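PDB 7ABB: SalCYP truncation from Salinispora tropica, which belongs to the cytochrome P450 family, with a largely helical heme-binding fold and a small beta sheet, and carries heme c in this structure. Local coordinates for residues A[13-18]-A[281-286]; A[33-38]-A[43-48]; A[259-264]-A[358-363]. All blocks are in the same frame, centred on the assembly; numbering follows the deposited sequence.

Contacts 1 and 2 are neighbours on one side of the fold, their centres about 11 Å apart, and both reach the five-stranded sheet. They touch directly: F13 of contact 1 packs on F35 and offers its carbonyl oxygen to the S37 hydroxyl of contact 2. Contact 2 is a buried hairpin held by a ladder of backbone hydrogen bonds, whereas contact 1 is a looser meeting at the surface, made of aromatic rims, a carbonyl over a ring and a water, yet its second segment runs on to the heme. Contact 3, also buried, lies about 34 Å from contact 1 between centres and joins two helix ends through two rings and a leucine methyl, with no hydrogen bond across it.

Contact 1. Residues A[13-18]-A[281-286]; sequences FDFFAA and CMYPGR. With HEC (heme c), chain B.
F15 O lies over one face of the Y283 ring, toward its rim, 3.2 Å from Y283 CZ; what binds it is the hydroxyl of Y22, on helix 19-29. The F15 and Y283 side chains cross at about a right angle and touch rim to rim, F15 CD1 coming within 3.7 Å of Y283 CE2 while the ring planes stand at 46°. On F15 the CG sits between the backbone N and the carbonyl carbon (chi1 57°), which turns the ring toward Y283 and also lays its CE1 over one face of F16. The F16 ring reaches the tyrosine hydroxyl, F16 CD1 lying 3.5 Å from Y283 OH. A type I turn from D14 to A17 shapes this loop, reinforced by an Asx turn in which F16 N donates to D14 OD1 (2.8 Å). Farther along, one water bridges the segments, donating to C281 O at 2.8 Å and, over a longer distance, to A17 O. On either side of Y283 in sequence the segment meets the heme c: M282 SD lies 3.4 Å from HEC CHB, and P284 rests against a propionate. R286 takes that propionate in a two-pronged grip, NH1 to HEC O1A (3.0 Å) and NH2 to HEC O2A (2.9 Å), while NH1 also donates to G285 O, which steadies the guanidinium. An arginine binding a heme propionate, on the strand that follows helix 268-278, the helix K of the family, is a classic feature of the cytochrome P450 heme site.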
# COMPACT_ATOMS: atom_id res chain seq x y z
N PHE A 13 23.74 -2.74 -6.61
CA PHE A 13 22.35 -2.33 -6.78
C PHE A 13 21.79 -1.77 -5.48
O PHE A 13 21.86 -2.41 -4.43
CB PHE A 13 21.49 -3.51 -7.23
CG PHE A 13 20.01 -3.20 -7.32
CD1 PHE A 13 19.52 -2.45 -8.36
CD2 PHE A 13 19.12 -3.70 -6.38
CE1 PHE A 13 18.17 -2.18 -8.46
CE2 PHE A 13 17.76 -3.45 -6.48
CZ PHE A 13 17.29 -2.67 -7.52
N ASP A 14 21.20 -0.58 -5.57
CA ASP A 14 20.57 0.10 -4.45
C ASP A 14 19.09 -0.26 -4.41
O ASP A 14 18.37 -0.02 -5.39
CB ASP A 14 20.77 1.61 -4.62
CG ASP A 14 20.13 2.44 -3.52
OD1 ASP A 14 19.28 1.94 -2.75
OD2 ASP A 14 20.48 3.64 -3.43
N PHE A 15 18.63 -0.84 -3.30
CA PHE A 15 17.24 -1.30 -3.29
C PHE A 15 16.23 -0.15 -3.23
O PHE A 15 15.03 -0.40 -3.39
CB PHE A 15 16.98 -2.27 -2.14
CG PHE A 15 17.30 -1.73 -0.78
CD1 PHE A 15 16.54 -0.72 -0.22
CD2 PHE A 15 18.35 -2.25 -0.04
CE1 PHE A 15 16.83 -0.22 1.03
CE2 PHE A 15 18.64 -1.75 1.22
CZ PHE A 15 17.88 -0.74 1.75
N PHE A 16 16.67 1.08 -3.02
CA PHE A 16 15.77 2.24 -3.15
C PHE A 16 15.43 2.57 -4.59
O PHE A 16 14.80 3.59 -4.87
CB PHE A 16 16.41 3.46 -2.48
CG PHE A 16 16.39 3.40 -0.99
CD1 PHE A 16 15.20 3.46 -0.30
CD2 PHE A 16 17.57 3.29 -0.26
CE1 PHE A 16 15.17 3.40 1.09
CE2 PHE A 16 17.55 3.24 1.12
CZ PHE A 16 16.35 3.30 1.80
N ALA A 17 15.82 1.76 -5.56
CA ALA A 17 15.63 2.11 -6.95
C ALA A 17 14.15 2.03 -7.33
O ALA A 17 13.34 1.37 -6.69
CB ALA A 17 16.47 1.20 -7.84
N ALA A 18 13.80 2.74 -8.41
CA ALA A 18 12.43 2.73 -8.90
C ALA A 18 12.09 1.36 -9.50
O ALA A 18 12.98 0.60 -9.87
CB ALA A 18 12.25 3.81 -9.96
N CYS A 281 5.25 -1.41 -6.27
CA CYS A 281 6.60 -0.92 -6.06
C CYS A 281 7.20 -1.34 -4.72
O CYS A 281 8.38 -1.09 -4.48
CB CYS A 281 6.62 0.60 -6.20
SG CYS A 281 5.45 1.44 -5.13
N MET A 282 6.42 -1.95 -3.84
CA MET A 282 7.02 -2.39 -2.58
C MET A 282 7.99 -3.54 -2.81
O MET A 282 7.90 -4.29 -3.78
CB MET A 282 5.95 -2.84 -1.59
CG MET A 282 5.12 -1.69 -1.11
SD MET A 282 3.65 -2.20 -0.18
CE MET A 282 4.40 -2.99 1.22
N TYR A 283 8.91 -3.69 -1.87
CA TYR A 283 9.90 -4.76 -1.92
C TYR A 283 10.10 -5.33 -0.53
O TYR A 283 11.14 -5.13 0.10
CB TYR A 283 11.22 -4.26 -2.52
CG TYR A 283 11.65 -2.89 -2.12
CD1 TYR A 283 11.18 -1.77 -2.79
CD2 TYR A 283 12.56 -2.69 -1.09
CE1 TYR A 283 11.59 -0.50 -2.43
CE2 TYR A 283 12.96 -1.41 -0.72
CZ TYR A 283 12.47 -0.32 -1.40
OH TYR A 283 12.86 0.96 -1.06
N PRO A 284 9.11 -6.05 -0.02
CA PRO A 284 9.25 -6.66 1.31
C PRO A 284 10.51 -7.51 1.39
O PRO A 284 10.89 -8.20 0.44
CB PRO A 284 7.98 -7.50 1.45
CG PRO A 284 6.99 -6.82 0.59
CD PRO A 284 7.79 -6.34 -0.60
N GLY A 285 11.14 -7.47 2.56
CA GLY A 285 12.34 -8.23 2.83
C GLY A 285 12.08 -9.41 3.75
O GLY A 285 11.13 -9.41 4.53
N ARG A 286 12.91 -10.43 3.59
CA ARG A 286 12.91 -11.60 4.45
C ARG A 286 14.34 -12.02 4.74
O ARG A 286 15.27 -11.70 3.99
CB ARG A 286 12.17 -12.77 3.78
CG ARG A 286 10.70 -12.49 3.43
CD ARG A 286 9.89 -12.34 4.65
NE ARG A 286 8.44 -12.35 4.45
CZ ARG A 286 7.67 -11.27 4.33
NH1 ARG A 286 8.23 -10.07 4.32
NH2 ARG A 286 6.35 -11.41 4.26
FE HEC B . -1.03 -3.05 3.32
CHA HEC B . 0.88 -5.54 4.73
CHB HEC B . 0.58 -3.59 0.35
CHC HEC B . -2.95 -0.60 1.88
CHD HEC B . -2.36 -2.27 6.36
NA HEC B . 0.43 -4.29 2.69
C1A HEC B . 1.07 -5.29 3.41
C2A HEC B . 2.00 -6.03 2.57
C3A HEC B . 1.89 -5.48 1.35
C4A HEC B . 0.93 -4.40 1.41
CMA HEC B . 2.66 -5.86 0.07
CAA HEC B . 2.89 -7.25 3.00
CBA HEC B . 4.25 -6.86 3.56
CGA HEC B . 5.05 -8.11 3.88
O1A HEC B . 6.14 -7.90 4.46
O2A HEC B . 4.58 -9.23 3.56
NB HEC B . -1.12 -2.21 1.50
C1B HEC B . -0.41 -2.61 0.38
C2B HEC B . -0.88 -1.83 -0.73
C3B HEC B . -1.87 -1.03 -0.30
C4B HEC B . -2.02 -1.23 1.09
CMB HEC B . -0.29 -2.03 -2.14
CAB HEC B . -2.72 0.01 -0.99
CBB HEC B . -2.73 -0.02 -2.48
NC HEC B . -2.37 -1.68 4.01
C1C HEC B . -3.11 -0.82 3.23
C2C HEC B . -4.09 -0.16 4.05
C3C HEC B . -3.95 -0.62 5.32
C4C HEC B . -2.86 -1.56 5.29
CMC HEC B . -5.10 0.85 3.51
CAC HEC B . -4.69 -0.25 6.61
CBC HEC B . -6.06 0.42 6.53
ND HEC B . -0.76 -3.75 5.17
C1D HEC B . -1.44 -3.27 6.29
C2D HEC B . -1.02 -4.03 7.42
C3D HEC B . -0.03 -5.03 6.96
C4D HEC B . 0.06 -4.81 5.53
CMD HEC B . -1.51 -3.82 8.86
CAD HEC B . 0.72 -6.08 7.79
CBD HEC B . -0.08 -7.36 7.76
CGD HEC B . 0.66 -8.46 8.48
O1D HEC B . 0.03 -9.50 8.80
O2D HEC B . 1.87 -8.28 8.72
O HOH W 1 10.38 0.31 -5.83

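Contact 2. Residues A[33-38]-A[43-48]; sequences GAFHSS and FWVLST
H36 and W44 are cross-strand neighbours, a non-hydrogen-bonded pair in the antiparallel beta hairpin 34-37/43-46, which belongs to the main sheet of the P450 fold; strand 43-46 pairs onward with 302-304. With CG opposite the backbone N (chi1 -173°), the histidine lies across the indole. H36 CB stands 3.6 Å from the centroid of the six-membered ring of W44 and only 8° off the normal, a CH-pi contact. Beyond it, CG approaches CE2, and H36 CD2 comes within 3.4 Å of W44 NE1, so that the imidazole edge meets the five-membered ring in an edge-to-face pair. NE2 lies near F43 O, while ND1 is hydrogen-bonded to S10 OG. A34 CB continues this face, touching W44 CE3 and L46 CD2.

The other face carries two further CH-pi contacts, V45 CB over the F35 ring (3.8 Å to its centroid) and S37 CB over the F43 ring; S37 OG is hydrogen-bonded to F13 O. V25 and A26 of helix 19-29 pack on F35. F35 and V45 exchange both backbone hydrogen bonds, V45 N to F35 O at 2.8 Å, and S37 and F43 do the same. At the open end G33 O accepts from S47 N (2.9 Å), and a water 2.7 Å from G33 O joins it to T48 OG1, which caps helix 49-56 through G51 N.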
# COMPACT_ATOMS: atom_id res chain seq x y z
N GLY A 33 16.27 -17.06 -11.44
CA GLY A 33 15.20 -16.40 -10.72
C GLY A 33 15.64 -15.33 -9.75
O GLY A 33 14.83 -14.93 -8.90
N ALA A 34 16.87 -14.85 -9.84
CA ALA A 34 17.32 -13.83 -8.90
C ALA A 34 18.58 -13.14 -9.41
O ALA A 34 19.27 -13.65 -10.30
CB ALA A 34 17.59 -14.43 -7.52
N PHE A 35 18.85 -11.97 -8.84
CA PHE A 35 20.17 -11.36 -8.93
C PHE A 35 20.64 -10.99 -7.54
O PHE A 35 19.84 -10.91 -6.60
CB PHE A 35 20.22 -10.16 -9.89
CG PHE A 35 19.44 -8.94 -9.45
CD1 PHE A 35 20.04 -7.96 -8.66
CD2 PHE A 35 18.15 -8.72 -9.91
CE1 PHE A 35 19.34 -6.82 -8.29
CE2 PHE A 35 17.44 -7.58 -9.55
CZ PHE A 35 18.05 -6.62 -8.75
N HIS A 36 21.95 -10.82 -7.41
CA HIS A 36 22.60 -10.56 -6.14
C HIS A 36 23.20 -9.16 -6.16
O HIS A 36 23.87 -8.77 -7.13
CB HIS A 36 23.69 -11.58 -5.83
CG HIS A 36 24.27 -11.44 -4.47
ND1 HIS A 36 25.48 -10.82 -4.22
CD2 HIS A 36 23.77 -11.78 -3.25
CE1 HIS A 36 25.72 -10.83 -2.92
NE2 HIS A 36 24.69 -11.40 -2.31
N SER A 37 22.97 -8.41 -5.09
CA SER A 37 23.55 -7.09 -4.92
C SER A 37 24.67 -7.14 -3.90
O SER A 37 24.50 -7.67 -2.79
CB SER A 37 22.51 -6.08 -4.47
OG SER A 37 23.15 -4.81 -4.29
N SER A 38 25.80 -6.55 -4.26
CA SER A 38 26.94 -6.44 -3.36
C SER A 38 26.90 -5.16 -2.53
O SER A 38 27.82 -4.91 -1.75
CB SER A 38 28.24 -6.49 -4.16
OG SER A 38 28.20 -5.53 -5.21
N PHE A 43 22.64 -8.47 -0.53
CA PHE A 43 21.30 -9.04 -0.48
C PHE A 43 20.96 -9.66 -1.83
O PHE A 43 21.49 -9.27 -2.87
CB PHE A 43 20.24 -8.00 -0.09
CG PHE A 43 20.19 -6.79 -0.99
CD1 PHE A 43 20.99 -5.68 -0.73
CD2 PHE A 43 19.31 -6.73 -2.07
CE1 PHE A 43 20.93 -4.55 -1.54
CE2 PHE A 43 19.26 -5.61 -2.88
CZ PHE A 43 20.06 -4.52 -2.61
N TRP A 44 20.07 -10.64 -1.79
CA TRP A 44 19.49 -11.23 -2.98
C TRP A 44 18.17 -10.55 -3.33
O TRP A 44 17.42 -10.11 -2.45
CB TRP A 44 19.26 -12.73 -2.79
CG TRP A 44 20.51 -13.55 -2.91
CD1 TRP A 44 21.32 -14.00 -1.90
CD2 TRP A 44 21.10 -14.05 -4.14
NE1 TRP A 44 22.37 -14.73 -2.42
CE2 TRP A 44 22.25 -14.78 -3.78
CE3 TRP A 44 20.76 -13.95 -5.49
CZ2 TRP A 44 23.07 -15.40 -4.72
CZ3 TRP A 44 21.57 -14.56 -6.42
CH2 TRP A 44 22.71 -15.28 -6.04
N VAL A 45 17.89 -10.48 -4.63
CA VAL A 45 16.62 -9.97 -5.15
C VAL A 45 15.99 -11.06 -6.01
O VAL A 45 16.50 -11.38 -7.09
CB VAL A 45 16.82 -8.69 -5.97
CG1 VAL A 45 15.47 -8.16 -6.46
CG2 VAL A 45 17.55 -7.63 -5.15
N LEU A 46 14.88 -11.63 -5.54
CA LEU A 46 14.14 -12.58 -6.36
C LEU A 46 13.43 -11.84 -7.48
O LEU A 46 13.00 -10.69 -7.33
CB LEU A 46 13.13 -13.36 -5.52
CG LEU A 46 13.74 -14.16 -4.38
CD1 LEU A 46 12.71 -15.10 -3.81
CD2 LEU A 46 14.96 -14.99 -4.77
N SER A 47 13.32 -12.49 -8.64
CA SER A 47 12.83 -11.82 -9.84
C SER A 47 11.67 -12.49 -10.55
O SER A 47 11.24 -12.00 -11.60
CB SER A 47 13.97 -11.65 -10.84
OG SER A 47 14.37 -12.92 -11.34
N THR A 48 11.15 -13.60 -10.02
CA THR A 48 10.06 -14.31 -10.67
C THR A 48 8.81 -14.29 -9.82
O THR A 48 8.88 -14.22 -8.58
CB THR A 48 10.43 -15.79 -10.99
OG1 THR A 48 10.50 -16.58 -9.79
CG2 THR A 48 11.74 -15.88 -11.72
O HOH W 2 12.58 -16.11 -8.03

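Contact 3. Residues A[259-264]-A[358-363]; sequences HRFLRD and EWHELI
The last turns of two helices meet here, their backbones nearest at L262 and H360, whose CA atoms are 6.3 Å apart, and both segments leave helical geometry just afterwards, at D264 and I363. In the P450 fold these are helices J (255-263) and L (345-362), the latter being the long helix that runs out from the heme region. H360 carries the contact. Its CG lies opposite the carbonyl carbon, beside the backbone N (chi1 -74°), which brings the ring up against F261. That ring lies between two neighbours, F261 CD1 3.6 Å above one face of H360 and W359 CD1 4.0 Å above the opposite one. F261 and H360 cross at about a right angle as side chains, and their ring planes meet obliquely, at 42°. The imidazole's rotation is further fixed by a hydrogen bond from ND1 to W356 O, one turn back, and I248 and L251 of helix 238-253 pack against it. At the edge of the imidazole comes a single leucine methyl, L262 CD1, which lies 3.9 Å from H360 O and 4.0 Å from H360 CB.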
# COMPACT_ATOMS: atom_id res chain seq x y z
N HIS A 259 -11.37 6.97 -21.63
CA HIS A 259 -12.69 6.79 -22.22
C HIS A 259 -13.28 5.44 -21.85
O HIS A 259 -14.48 5.32 -21.61
CB HIS A 259 -12.62 6.90 -23.75
CG HIS A 259 -12.24 8.25 -24.27
ND1 HIS A 259 -12.37 9.42 -23.54
CD2 HIS A 259 -11.74 8.62 -25.47
CE1 HIS A 259 -11.96 10.44 -24.27
NE2 HIS A 259 -11.57 9.98 -25.44
N ARG A 260 -12.45 4.39 -21.83
CA ARG A 260 -12.97 3.08 -21.45
C ARG A 260 -13.47 3.10 -20.01
O ARG A 260 -14.56 2.60 -19.72
CB ARG A 260 -11.90 2.01 -21.63
CG ARG A 260 -12.33 0.61 -21.24
CD ARG A 260 -13.33 -0.00 -22.20
NE ARG A 260 -13.75 -1.32 -21.76
CZ ARG A 260 -13.02 -2.43 -21.92
NH1 ARG A 260 -11.84 -2.36 -22.52
NH2 ARG A 260 -13.47 -3.60 -21.48
N PHE A 261 -12.67 3.66 -19.10
CA PHE A 261 -13.07 3.70 -17.69
C PHE A 261 -14.33 4.54 -17.53
O PHE A 261 -15.24 4.17 -16.77
CB PHE A 261 -11.94 4.28 -16.83
CG PHE A 261 -12.13 4.06 -15.36
CD1 PHE A 261 -12.86 4.94 -14.59
CD2 PHE A 261 -11.56 2.96 -14.73
CE1 PHE A 261 -13.03 4.74 -13.22
CE2 PHE A 261 -11.73 2.75 -13.37
CZ PHE A 261 -12.46 3.65 -12.61
N LEU A 262 -14.42 5.63 -18.27
CA LEU A 262 -15.56 6.52 -18.17
C LEU A 262 -16.84 5.86 -18.67
O LEU A 262 -17.89 5.92 -18.02
CB LEU A 262 -15.27 7.80 -18.98
CG LEU A 262 -16.36 8.84 -19.08
CD1 LEU A 262 -16.68 9.36 -17.68
CD2 LEU A 262 -15.92 9.96 -20.03
N ARG A 263 -16.77 5.24 -19.85
CA ARG A 263 -17.95 4.82 -20.58
C ARG A 263 -18.35 3.37 -20.32
O ARG A 263 -19.44 2.98 -20.75
CB ARG A 263 -17.72 5.01 -22.09
CG ARG A 263 -17.43 6.45 -22.48
CD ARG A 263 -16.83 6.55 -23.89
NE ARG A 263 -16.40 7.91 -24.21
CZ ARG A 263 -15.63 8.23 -25.25
NH1 ARG A 263 -15.29 9.49 -25.46
NH2 ARG A 263 -15.20 7.29 -26.08
N ASP A 264 -17.51 2.58 -19.66
CA ASP A 264 -17.76 1.15 -19.43
C ASP A 264 -17.62 0.85 -17.94
O ASP A 264 -16.63 0.25 -17.49
CB ASP A 264 -16.82 0.29 -20.27
CG ASP A 264 -17.09 -1.21 -20.15
OD1 ASP A 264 -18.09 -1.59 -19.52
OD2 ASP A 264 -16.28 -2.01 -20.69
N GLU A 358 -16.14 8.63 -8.30
CA GLU A 358 -16.63 9.98 -8.05
C GLU A 358 -15.86 11.00 -8.89
O GLU A 358 -16.44 12.00 -9.34
CB GLU A 358 -16.56 10.32 -6.56
CG GLU A 358 -17.48 9.46 -5.69
CD GLU A 358 -18.91 9.56 -6.13
OE1 GLU A 358 -19.42 10.70 -6.23
OE2 GLU A 358 -19.53 8.51 -6.37
N TRP A 359 -14.57 10.75 -9.13
CA TRP A 359 -13.78 11.63 -9.99
C TRP A 359 -14.40 11.71 -11.38
O TRP A 359 -14.59 12.81 -11.91
CB TRP A 359 -12.34 11.12 -10.06
CG TRP A 359 -11.47 11.98 -10.92
CD1 TRP A 359 -11.40 11.96 -12.29
CD2 TRP A 359 -10.58 13.02 -10.49
NE1 TRP A 359 -10.52 12.90 -12.72
CE2 TRP A 359 -10.00 13.58 -11.65
CE3 TRP A 359 -10.22 13.55 -9.25
CZ2 TRP A 359 -9.09 14.62 -11.61
CZ3 TRP A 359 -9.31 14.59 -9.20
CH2 TRP A 359 -8.74 15.11 -10.38
N HIS A 360 -14.73 10.57 -11.99
CA HIS A 360 -15.23 10.61 -13.36
C HIS A 360 -16.66 11.12 -13.48
O HIS A 360 -17.08 11.57 -14.55
CB HIS A 360 -15.07 9.23 -13.98
CG HIS A 360 -13.65 8.91 -14.31
ND1 HIS A 360 -12.76 8.40 -13.39
CD2 HIS A 360 -12.94 9.11 -15.45
CE1 HIS A 360 -11.57 8.25 -13.96
NE2 HIS A 360 -11.66 8.68 -15.21
N GLU A 361 -17.40 11.14 -12.37
CA GLU A 361 -18.72 11.76 -12.37
C GLU A 361 -18.62 13.27 -12.47
O GLU A 361 -19.42 13.90 -13.16
CB GLU A 361 -19.46 11.36 -11.10
CG GLU A 361 -20.80 12.02 -10.96
CD GLU A 361 -21.79 11.59 -12.02
OE1 GLU A 361 -22.54 12.46 -12.53
OE2 GLU A 361 -21.82 10.38 -12.34
N LEU A 362 -17.64 13.85 -11.78
CA LEU A 362 -17.50 15.30 -11.74
C LEU A 362 -16.50 15.83 -12.76
O LEU A 362 -16.65 16.97 -13.22
CB LEU A 362 -17.07 15.72 -10.33
CG LEU A 362 -18.15 15.57 -9.26
CD1 LEU A 362 -17.54 15.80 -7.89
CD2 LEU A 362 -19.28 16.56 -9.51
N ILE A 363 -15.50 15.03 -13.12
CA ILE A 363 -14.40 15.40 -14.00
C ILE A 363 -14.20 14.27 -15.00
O ILE A 363 -13.23 13.50 -14.90
CB ILE A 363 -13.12 15.69 -13.19
CG1 ILE A 363 -13.38 16.66 -12.03
CG2 ILE A 363 -11.99 16.19 -14.13
CD1 ILE A 363 -12.16 16.90 -11.13